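Local coordinates for UspA1 (Moraxella catarrhalis, PDB 3NTN), which probably acts as a trimeric autotransporter adhesin of the outer membrane that attaches the bacterium to host fibronectin and to the receptor CEACAM1, at residues 60-71 and 74-85; 1-10 and 14-25. One frame throughout, in Å; residues are numbered along the deposited sequence.

Overall arrangement
UspA1 builds its head from successive turns of a parallel beta-roll, and the two contacts are samples of the same principle from different places along it. Each sets one turn on the next, so that the long sheet holding strands 10-11, 25-26, 69-71 and 83-85 runs through both. Interaction 1 lies farther along the roll, is the more buried of the two, and combines regular strand ladders with aliphatic packing at the trimer interface. Interaction 2 is at the N-terminal end, with more exposed residues, and has a tyrosine pair and water-linked threonines, Thr-10 and Thr-25, in place of aliphatic rows. Their centres are 19 Å apart without touching, and both meet the second subunit.

Interaction 1. Residues 60-71 and 74-85; sequences DNKANADNAVAL and KNTIEGENSVAI
Asn-61 and Asn-75 share one first torsion, chi1 -60°, which sets each CG opposite the carbonyl carbon and lays the two amides side by side. OD1 of Asn-61 thereby takes two bonds from one residue, Asn-75 N at 2.9 Å and Asn-75 ND2 at 3.2 Å, which arrive from opposite faces of its amide plane. ND2 of Asn-61 is held by Gly-72 O and Asn-47 OD1, OD1 of Asn-75 by Asn-89 ND2.

A second asparagine rung closes the far bend. Asn-67 ND2 gives a nearly straight bond (175°) to Asn-81 OD1 at 2.7 Å, the two amides tilted by just 8°. Beside this rung a water donates to Asn-67 O and Ser-82 O, and Asp-66 OD1 comes 3.6 Å from Glu-80 OE2.

Between the rungs, parallel strand pairs carry backbone bonds such as Lys-62 N to Asn-75 O and Leu-71 N to Ala-84 O. Inside the roll, CG2 of Ile-77 lies 3.6 Å from Ala-68 CB. On the face of Val-69, Leu-71, Val-83 and Ile-85, aliphatic chains repeat in rows, Val-69 CB standing 4.0 Å from Val-83 CG2, and the other two subunits pack here, Asn-73 of the second also bonding Asn-67 OD1.

Like stacks on like, as in the left-handed parallel beta-roll of YadA heads: asparagine amides bond one another and nearby backbone groups at the bends, aliphatic groups probably help to hold the trimer together, and the Asp-66 and Glu-80 carboxylates probably carry some repulsion, perhaps eased by the backbone N-H of Lys-52, which donates to Asp-66 OD2.

Interaction 2. Residues 1-10 and 14-25; sequences YNEATIENST and GGYNQAKGRNST
Ser-24 O is gripped from two directions, by Thr-10 N at 3.0 Å, which lies in the carbonyl plane, and by a water that donates to it at 2.9 Å. The same water donates to Asn-8 O and accepts from the hydroxyls of Thr-10 and Thr-25, so one solvent molecule ties both segments together where the type II turns 6-9 and 21-24 lead into the strands. On the turns, Asn-23 N bonds Glu-7 O at 2.8 Å, and a weak bond runs from Asn-8 ND2 to Asn-23 OD1, while Asn-23 ND2 bonds Asp-38 OD1.

At the opposite end Asn-2 uses both ends of its amide. OD1 accepts from Asn-17 N at 3.0 Å, while ND2 reaches Gly-14 O at 2.9 Å from well above that carbonyl's plane. With chi1 at -62°, CG sits beside the backbone N, which directs the amide into the neighbouring turn. Next to it, CB of Tyr-1 rests over a face of the Tyr-16 ring, 3.9 Å from its centroid, a CH-pi contact; the ring planes differ by only 22° but are slid apart and barely overlap. Midway, Ala-19 N binds Glu-3 O at 2.7 Å, and CB of Glu-3 lies alongside Gln-18 CG.

Residues 1-10 form the outermost turn of the roll in this chain. Strand 10-11 is the edge of the long parallel sheet and lies beside 25-26, the weakly bonded strand 18-19 pairs in parallel with 33-34, and Val-11 packs against Ala-4 and Ala-19 from within. Asn-8 and Thr-10 meet Gly-15 and Gly-13 of the second subunit.

Interaction 1. Residues 60-71 and 74-85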
loop_
_atom_site.group_PDB
_atom_site.type_symbol
_atom_site.label_atom_id
_atom_site.label_comp_id
_atom_site.label_asym_id
_atom_site.label_seq_id
_atom_site.Cartn_x
_atom_site.Cartn_y
_atom_site.Cartn_z
ATOM N N ASP B 60 3.510 -23.139 13.212
ATOM C CA ASP B 60 4.534 -22.471 14.024
ATOM C C ASP B 60 4.313 -20.951 14.247
ATOM O O ASP B 60 5.267 -20.176 14.286
ATOM C CB ASP B 60 5.984 -22.780 13.484
ATOM C CG ASP B 60 7.033 -22.726 14.589
ATOM O OD1 ASP B 60 6.673 -22.544 15.775
ATOM O OD2 ASP B 60 8.225 -22.818 14.299
ATOM N N ASN B 61 3.062 -20.549 14.438
ATOM C CA ASN B 61 2.711 -19.142 14.674
ATOM C C ASN B 61 2.622 -18.874 16.147
ATOM O O ASN B 61 2.338 -19.809 16.914
ATOM C CB ASN B 61 1.388 -18.813 14.007
ATOM C CG ASN B 61 1.445 -19.042 12.517
ATOM O OD1 ASN B 61 2.135 -18.309 11.822
ATOM N ND2 ASN B 61 0.786 -20.106 12.017
ATOM N N LYS B 62 2.881 -17.627 16.546
ATOM C CA LYS B 62 2.675 -17.207 17.904
ATOM C C LYS B 62 1.797 -15.984 17.864
ATOM O O LYS B 62 2.214 -14.924 17.422
ATOM C CB LYS B 62 4.002 -16.837 18.570
ATOM C CG LYS B 62 4.938 -18.027 18.810
ATOM C CD LYS B 62 6.206 -17.572 19.617
ATOM C CE LYS B 62 7.074 -18.745 20.026
ATOM N NZ LYS B 62 7.270 -19.658 18.851
ATOM N N ALA B 63 0.573 -16.127 18.354
ATOM C CA ALA B 63 -0.356 -15.036 18.348
ATOM C C ALA B 63 -0.407 -14.659 19.812
ATOM O O ALA B 63 -1.430 -14.908 20.493
ATOM C CB ALA B 63 -1.657 -15.534 17.866
ATOM N N ASN B 64 0.711 -14.051 20.272
ATOM C CA ASN B 64 1.050 -13.909 21.690
ATOM C C ASN B 64 1.017 -12.488 22.227
ATOM O O ASN B 64 1.902 -12.070 22.948
ATOM C CB ASN B 64 2.406 -14.564 22.019
ATOM C CG ASN B 64 2.378 -16.096 21.892
ATOM O OD1 ASN B 64 1.362 -16.685 21.513
ATOM N ND2 ASN B 64 3.523 -16.744 22.188
ATOM N N ALA B 65 -0.022 -11.738 21.870
ATOM C CA ALA B 65 -0.323 -10.447 22.541
ATOM C C ALA B 65 -1.773 -10.185 22.254
ATOM O O ALA B 65 -2.410 -10.850 21.342
ATOM C CB ALA B 65 0.517 -9.349 21.997
ATOM N N ASP B 66 -2.342 -9.231 22.977
ATOM C CA ASP B 66 -3.762 -9.077 22.874
ATOM C C ASP B 66 -4.167 -8.806 21.416
ATOM O O ASP B 66 -3.515 -8.044 20.726
ATOM C CB ASP B 66 -4.280 -8.029 23.848
ATOM C CG ASP B 66 -4.045 -8.426 25.320
ATOM O OD1 ASP B 66 -4.196 -7.521 26.172
ATOM O OD2 ASP B 66 -3.730 -9.625 25.616
ATOM N N ASN B 67 -5.226 -9.489 20.965
ATOM C CA ASN B 67 -5.830 -9.291 19.612
ATOM C C ASN B 67 -4.907 -9.599 18.424
ATOM O O ASN B 67 -5.239 -9.307 17.284
ATOM C CB ASN B 67 -6.495 -7.910 19.450
ATOM C CG ASN B 67 -7.277 -7.496 20.685
ATOM O OD1 ASN B 67 -8.106 -8.266 21.218
ATOM N ND2 ASN B 67 -7.023 -6.275 21.159
ATOM N N ALA B 68 -3.781 -10.245 18.699
ATOM C CA ALA B 68 -2.842 -10.690 17.662
ATOM C C ALA B 68 -3.529 -11.583 16.660
ATOM O O ALA B 68 -4.337 -12.412 17.018
ATOM C CB ALA B 68 -1.601 -11.424 18.306
ATOM N N VAL B 69 -3.178 -11.407 15.388
ATOM C CA VAL B 69 -3.621 -12.290 14.312
ATOM C C VAL B 69 -2.329 -12.753 13.666
ATOM O O VAL B 69 -1.491 -11.923 13.249
ATOM C CB VAL B 69 -4.533 -11.550 13.281
ATOM C CG1 VAL B 69 -4.807 -12.427 12.034
ATOM C CG2 VAL B 69 -5.807 -11.117 13.926
ATOM N N ALA B 70 -2.127 -14.071 13.613
ATOM C CA ALA B 70 -0.892 -14.623 13.056
ATOM C C ALA B 70 -1.324 -15.806 12.182
ATOM O O ALA B 70 -1.765 -16.861 12.678
ATOM C CB ALA B 70 0.037 -15.072 14.170
ATOM N N LEU B 71 -1.221 -15.637 10.881
ATOM C CA LEU B 71 -1.878 -16.576 9.998
ATOM C C LEU B 71 -0.897 -16.956 8.903
ATOM O O LEU B 71 -0.500 -16.101 8.127
ATOM C CB LEU B 71 -3.160 -15.915 9.463
ATOM C CG LEU B 71 -4.071 -16.512 8.387
ATOM C CD1 LEU B 71 -4.463 -17.954 8.676
ATOM C CD2 LEU B 71 -5.339 -15.617 8.212
ATOM N N LYS B 74 5.118 -19.423 10.628
ATOM C CA LYS B 74 6.164 -18.698 11.346
ATOM C C LYS B 74 5.884 -17.179 11.429
ATOM O O LYS B 74 6.776 -16.381 11.227
ATOM C CB LYS B 74 7.562 -18.920 10.727
ATOM C CG LYS B 74 8.515 -19.869 11.474
ATOM C CD LYS B 74 9.447 -20.601 10.451
ATOM C CE LYS B 74 9.927 -21.987 10.934
ATOM N NZ LYS B 74 8.979 -23.145 10.609
ATOM N N ASN B 75 4.646 -16.815 11.735
ATOM C CA ASN B 75 4.327 -15.455 12.156
ATOM C C ASN B 75 4.359 -15.358 13.684
ATOM O O ASN B 75 3.573 -16.029 14.350
ATOM C CB ASN B 75 2.999 -15.046 11.610
ATOM C CG ASN B 75 2.973 -15.094 10.097
ATOM O OD1 ASN B 75 3.508 -14.196 9.444
ATOM N ND2 ASN B 75 2.376 -16.150 9.525
ATOM N N THR B 76 5.295 -14.581 14.227
ATOM C CA THR B 76 5.407 -14.348 15.667
ATOM C C THR B 76 4.911 -12.923 15.991
ATOM O O THR B 76 5.516 -11.945 15.537
ATOM C CB THR B 76 6.854 -14.452 16.132
ATOM O OG1 THR B 76 7.445 -15.717 15.717
ATOM C CG2 THR B 76 6.943 -14.270 17.676
ATOM N N ILE B 77 3.849 -12.818 16.797
ATOM C CA ILE B 77 3.375 -11.520 17.248
ATOM C C ILE B 77 3.428 -11.411 18.755
ATOM O O ILE B 77 2.774 -12.163 19.433
ATOM C CB ILE B 77 1.951 -11.262 16.835
ATOM C CG1 ILE B 77 1.874 -11.210 15.318
ATOM C CG2 ILE B 77 1.540 -9.929 17.327
ATOM C CD1 ILE B 77 0.547 -11.449 14.871
ATOM N N GLU B 78 4.222 -10.467 19.263
ATOM C CA GLU B 78 4.384 -10.292 20.683
ATOM C C GLU B 78 4.094 -8.820 21.032
ATOM O O GLU B 78 4.397 -8.384 22.103
ATOM C CB GLU B 78 5.795 -10.726 21.112
ATOM C CG GLU B 78 6.036 -12.261 21.215
ATOM C CD GLU B 78 7.529 -12.709 20.999
ATOM O OE1 GLU B 78 8.416 -11.867 20.632
ATOM O OE2 GLU B 78 7.795 -13.936 21.153
ATOM N N GLY B 79 3.498 -8.066 20.114
ATOM C CA GLY B 79 3.230 -6.628 20.348
ATOM C C GLY B 79 1.748 -6.416 20.219
ATOM O O GLY B 79 1.132 -7.027 19.345
ATOM N N GLU B 80 1.145 -5.633 21.112
ATOM C CA GLU B 80 -0.316 -5.481 21.073
ATOM C C GLU B 80 -0.900 -5.008 19.699
ATOM O O GLU B 80 -0.247 -4.270 18.936
ATOM C CB GLU B 80 -0.797 -4.593 22.198
ATOM C CG GLU B 80 -0.540 -5.146 23.612
ATOM C CD GLU B 80 -1.518 -4.557 24.642
ATOM O OE1 GLU B 80 -2.245 -3.604 24.264
ATOM O OE2 GLU B 80 -1.575 -5.046 25.821
ATOM N N ASN B 81 -2.113 -5.488 19.391
ATOM C CA ASN B 81 -2.939 -4.986 18.277
ATOM C C ASN B 81 -2.189 -5.056 16.944
ATOM O O ASN B 81 -2.261 -4.162 16.107
ATOM C CB ASN B 81 -3.510 -3.584 18.616
ATOM C CG ASN B 81 -4.460 -3.619 19.844
ATOM O OD1 ASN B 81 -5.244 -4.552 19.984
ATOM N ND2 ASN B 81 -4.389 -2.609 20.725
ATOM N N SER B 82 -1.456 -6.140 16.763
ATOM C CA SER B 82 -0.660 -6.341 15.596
ATOM C C SER B 82 -1.175 -7.533 14.854
ATOM O O SER B 82 -1.851 -8.387 15.458
ATOM C CB SER B 82 0.796 -6.578 15.981
ATOM O OG SER B 82 1.342 -5.366 16.383
ATOM N N VAL B 83 -0.846 -7.570 13.560
ATOM C CA VAL B 83 -1.275 -8.616 12.611
ATOM C C VAL B 83 -0.054 -9.062 11.792
ATOM O O VAL B 83 0.736 -8.232 11.385
ATOM C CB VAL B 83 -2.397 -8.039 11.699
ATOM C CG1 VAL B 83 -2.755 -8.980 10.504
ATOM C CG2 VAL B 83 -3.624 -7.708 12.545
ATOM N N ALA B 84 0.115 -10.358 11.561
ATOM C CA ALA B 84 1.055 -10.837 10.542
ATOM C C ALA B 84 0.406 -11.965 9.758
ATOM O O ALA B 84 0.048 -13.005 10.331
ATOM C CB ALA B 84 2.305 -11.357 11.177
ATOM N N ILE B 85 0.320 -11.807 8.431
ATOM C CA ILE B 85 -0.232 -12.831 7.599
ATOM C C ILE B 85 0.796 -13.078 6.539
ATOM O O ILE B 85 1.268 -12.125 5.912
ATOM C CB ILE B 85 -1.572 -12.390 6.999
ATOM C CG1 ILE B 85 -2.588 -12.124 8.133
ATOM C CG2 ILE B 85 -2.159 -13.468 5.960
ATOM C CD1 ILE B 85 -3.869 -11.438 7.637
HETATM O O HOH W 1 -4.783 -7.224 15.699
#

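Interaction 2. Residues 1-10 and 14-25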
loop_
_atom_site.group_PDB
_atom_site.type_symbol
_atom_site.label_atom_id
_atom_site.label_comp_id
_atom_site.label_asym_id
_atom_site.label_seq_id
_atom_site.Cartn_x
_atom_site.Cartn_y
_atom_site.Cartn_z
ATOM N N TYR B 1 -3.759 -36.435 22.922
ATOM C CA TYR B 1 -3.434 -36.019 24.326
ATOM C C TYR B 1 -3.855 -34.562 24.569
ATOM O O TYR B 1 -3.032 -33.636 24.679
ATOM C CB TYR B 1 -1.955 -36.282 24.652
ATOM C CG TYR B 1 -1.667 -37.750 24.819
ATOM C CD1 TYR B 1 -1.621 -38.325 26.086
ATOM C CD2 TYR B 1 -1.481 -38.583 23.705
ATOM C CE1 TYR B 1 -1.366 -39.691 26.253
ATOM C CE2 TYR B 1 -1.231 -39.962 23.860
ATOM C CZ TYR B 1 -1.169 -40.505 25.143
ATOM O OH TYR B 1 -0.924 -41.856 25.323
ATOM N N ASN B 2 -5.168 -34.384 24.648
ATOM C CA ASN B 2 -5.776 -33.062 24.611
ATOM C C ASN B 2 -6.191 -32.531 25.986
ATOM O O ASN B 2 -6.351 -33.308 26.940
ATOM C CB ASN B 2 -6.917 -33.063 23.591
ATOM C CG ASN B 2 -6.416 -33.360 22.171
ATOM O OD1 ASN B 2 -5.428 -32.782 21.715
ATOM N ND2 ASN B 2 -7.099 -34.262 21.475
ATOM N N GLU B 3 -6.339 -31.211 26.092
ATOM C CA GLU B 3 -6.511 -30.582 27.391
ATOM C C GLU B 3 -7.466 -29.390 27.347
ATOM O O GLU B 3 -7.101 -28.304 26.884
ATOM C CB GLU B 3 -5.146 -30.189 27.972
ATOM C CG GLU B 3 -5.162 -29.831 29.457
ATOM C CD GLU B 3 -3.769 -29.688 30.041
ATOM O OE1 GLU B 3 -2.935 -30.593 29.829
ATOM O OE2 GLU B 3 -3.510 -28.672 30.720
ATOM N N ALA B 4 -8.686 -29.606 27.846
ATOM C CA ALA B 4 -9.703 -28.556 27.910
ATOM C C ALA B 4 -10.518 -28.547 29.234
ATOM O O ALA B 4 -11.690 -28.954 29.263
ATOM C CB ALA B 4 -10.624 -28.644 26.689
ATOM N N THR B 5 -9.897 -28.050 30.308
ATOM C CA THR B 5 -10.532 -28.019 31.643
ATOM C C THR B 5 -11.328 -26.738 31.932
ATOM O O THR B 5 -12.431 -26.802 32.466
ATOM C CB THR B 5 -9.507 -28.252 32.816
ATOM O OG1 THR B 5 -8.345 -27.426 32.625
ATOM C CG2 THR B 5 -9.097 -29.736 32.935
ATOM N N ILE B 6 -10.763 -25.587 31.560
ATOM C CA ILE B 6 -11.291 -24.251 31.922
ATOM C C ILE B 6 -12.687 -23.968 31.368
ATOM O O ILE B 6 -13.159 -24.652 30.458
ATOM C CB ILE B 6 -10.346 -23.111 31.452
ATOM C CG1 ILE B 6 -8.973 -23.671 31.063
ATOM C CG2 ILE B 6 -10.279 -21.984 32.495
ATOM C CD1 ILE B 6 -8.106 -24.243 32.215
ATOM N N GLU B 7 -13.340 -22.952 31.928
ATOM C CA GLU B 7 -14.637 -22.509 31.448
ATOM C C GLU B 7 -14.610 -22.372 29.938
ATOM O O GLU B 7 -13.739 -21.694 29.365
ATOM C CB GLU B 7 -15.000 -21.162 32.049
ATOM C CG GLU B 7 -16.480 -20.979 32.350
ATOM C CD GLU B 7 -16.756 -19.673 33.072
ATOM O OE1 GLU B 7 -17.361 -19.709 34.182
ATOM O OE2 GLU B 7 -16.347 -18.616 32.529
ATOM N N ASN B 8 -15.556 -23.071 29.319
ATOM C CA ASN B 8 -15.874 -22.961 27.904
ATOM C C ASN B 8 -14.694 -23.188 26.964
ATOM O O ASN B 8 -14.685 -22.644 25.846
ATOM C CB ASN B 8 -16.582 -21.625 27.613
ATOM C CG ASN B 8 -17.877 -21.474 28.393
ATOM O OD1 ASN B 8 -18.677 -22.409 28.475
ATOM N ND2 ASN B 8 -18.094 -20.290 28.966
ATOM N N SER B 9 -13.711 -23.980 27.403
ATOM C CA SER B 9 -12.616 -24.325 26.505
ATOM C C SER B 9 -12.896 -25.580 25.615
ATOM O O SER B 9 -13.618 -26.511 26.015
ATOM C CB SER B 9 -11.281 -24.368 27.238
ATOM O OG SER B 9 -11.149 -25.520 28.031
ATOM N N THR B 10 -12.355 -25.558 24.395
ATOM C CA THR B 10 -12.641 -26.580 23.382
ATOM C C THR B 10 -11.387 -27.023 22.632
ATOM O O THR B 10 -10.672 -26.193 22.064
ATOM C CB THR B 10 -13.729 -26.099 22.351
ATOM O OG1 THR B 10 -14.933 -25.759 23.050
ATOM C CG2 THR B 10 -14.048 -27.168 21.277
ATOM N N GLY B 14 -7.378 -33.958 17.115
ATOM C CA GLY B 14 -5.911 -33.977 16.948
ATOM C C GLY B 14 -5.123 -34.482 18.157
ATOM O O GLY B 14 -5.673 -35.084 19.094
ATOM N N GLY B 15 -3.811 -34.243 18.152
ATOM C CA GLY B 15 -2.974 -34.667 19.266
ATOM C C GLY B 15 -2.298 -33.500 19.951
ATOM O O GLY B 15 -2.026 -32.491 19.300
ATOM N N TYR B 16 -2.051 -33.664 21.262
ATOM C CA TYR B 16 -1.246 -32.765 22.113
ATOM C C TYR B 16 -1.662 -31.317 22.024
ATOM O O TYR B 16 -0.804 -30.433 22.097
ATOM C CB TYR B 16 0.277 -32.906 21.858
ATOM C CG TYR B 16 0.795 -34.275 22.189
ATOM C CD1 TYR B 16 1.329 -34.573 23.458
ATOM C CD2 TYR B 16 0.693 -35.304 21.263
ATOM C CE1 TYR B 16 1.765 -35.866 23.763
ATOM C CE2 TYR B 16 1.122 -36.588 21.564
ATOM C CZ TYR B 16 1.655 -36.866 22.800
ATOM O OH TYR B 16 2.084 -38.160 23.024
ATOM N N ASN B 17 -2.974 -31.096 21.852
ATOM C CA ASN B 17 -3.582 -29.772 21.786
ATOM C C ASN B 17 -4.057 -29.337 23.152
ATOM O O ASN B 17 -4.478 -30.144 23.932
ATOM C CB ASN B 17 -4.745 -29.753 20.789
ATOM C CG ASN B 17 -4.277 -29.926 19.373
ATOM O OD1 ASN B 17 -3.254 -29.369 18.971
ATOM N ND2 ASN B 17 -5.011 -30.710 18.604
ATOM N N GLN B 18 -3.979 -28.051 23.452
ATOM C CA GLN B 18 -4.326 -27.596 24.775
ATOM C C GLN B 18 -5.134 -26.328 24.639
ATOM O O GLN B 18 -4.706 -25.409 23.986
ATOM C CB GLN B 18 -3.052 -27.340 25.612
ATOM C CG GLN B 18 -2.410 -28.607 26.223
ATOM C CD GLN B 18 -0.937 -28.397 26.642
ATOM O OE1 GLN B 18 -0.562 -28.585 27.816
ATOM N NE2 GLN B 18 -0.097 -28.010 25.672
ATOM N N ALA B 19 -6.310 -26.269 25.248
ATOM C CA ALA B 19 -7.083 -25.035 25.274
ATOM C C ALA B 19 -7.126 -24.606 26.740
ATOM O O ALA B 19 -8.107 -24.815 27.431
ATOM C CB ALA B 19 -8.446 -25.262 24.721
ATOM N N LYS B 20 -6.027 -24.046 27.225
ATOM C CA LYS B 20 -5.892 -23.685 28.649
ATOM C C LYS B 20 -6.583 -22.361 29.013
ATOM O O LYS B 20 -6.850 -22.120 30.178
ATOM C CB LYS B 20 -4.417 -23.619 29.055
ATOM C CG LYS B 20 -3.659 -24.925 28.847
ATOM C CD LYS B 20 -2.153 -24.719 28.868
ATOM C CE LYS B 20 -1.461 -25.824 29.667
ATOM N NZ LYS B 20 0.027 -25.660 29.712
ATOM N N GLY B 21 -6.831 -21.491 28.034
ATOM C CA GLY B 21 -7.422 -20.169 28.327
ATOM C C GLY B 21 -8.917 -20.305 28.482
ATOM O O GLY B 21 -9.535 -21.139 27.797
ATOM N N ARG B 22 -9.510 -19.533 29.402
ATOM C CA ARG B 22 -10.973 -19.387 29.450
ATOM C C ARG B 22 -11.549 -19.026 28.070
ATOM O O ARG B 22 -11.018 -18.137 27.412
ATOM C CB ARG B 22 -11.339 -18.300 30.459
ATOM C CG ARG B 22 -12.777 -18.361 30.944
ATOM C CD ARG B 22 -13.016 -17.617 32.290
ATOM N NE ARG B 22 -12.374 -16.287 32.392
ATOM C CZ ARG B 22 -12.782 -15.193 31.758
ATOM N NH1 ARG B 22 -13.849 -15.238 30.956
ATOM N NH2 ARG B 22 -12.119 -14.051 31.920
ATOM N N ASN B 23 -12.643 -19.689 27.663
ATOM C CA ASN B 23 -13.262 -19.574 26.316
ATOM C C ASN B 23 -12.309 -19.831 25.136
ATOM O O ASN B 23 -12.610 -19.423 23.985
ATOM C CB ASN B 23 -13.876 -18.181 26.055
ATOM C CG ASN B 23 -14.756 -17.669 27.174
ATOM O OD1 ASN B 23 -15.644 -18.370 27.688
ATOM N ND2 ASN B 23 -14.541 -16.408 27.540
ATOM N N SER B 24 -11.142 -20.425 25.392
ATOM C CA SER B 24 -10.205 -20.674 24.294
ATOM C C SER B 24 -10.651 -21.901 23.451
ATOM O O SER B 24 -11.369 -22.779 23.941
ATOM C CB SER B 24 -8.791 -20.872 24.805
ATOM O OG SER B 24 -8.748 -22.051 25.601
ATOM N N THR B 25 -10.188 -21.941 22.205
ATOM C CA THR B 25 -10.536 -22.961 21.246
ATOM C C THR B 25 -9.285 -23.406 20.475
ATOM O O THR B 25 -8.559 -22.582 19.923
ATOM C CB THR B 25 -11.552 -22.377 20.224
ATOM O OG1 THR B 25 -12.698 -21.853 20.915
ATOM C CG2 THR B 25 -12.014 -23.443 19.212
HETATM O O HOH W 2 -14.217 -23.051 23.454
#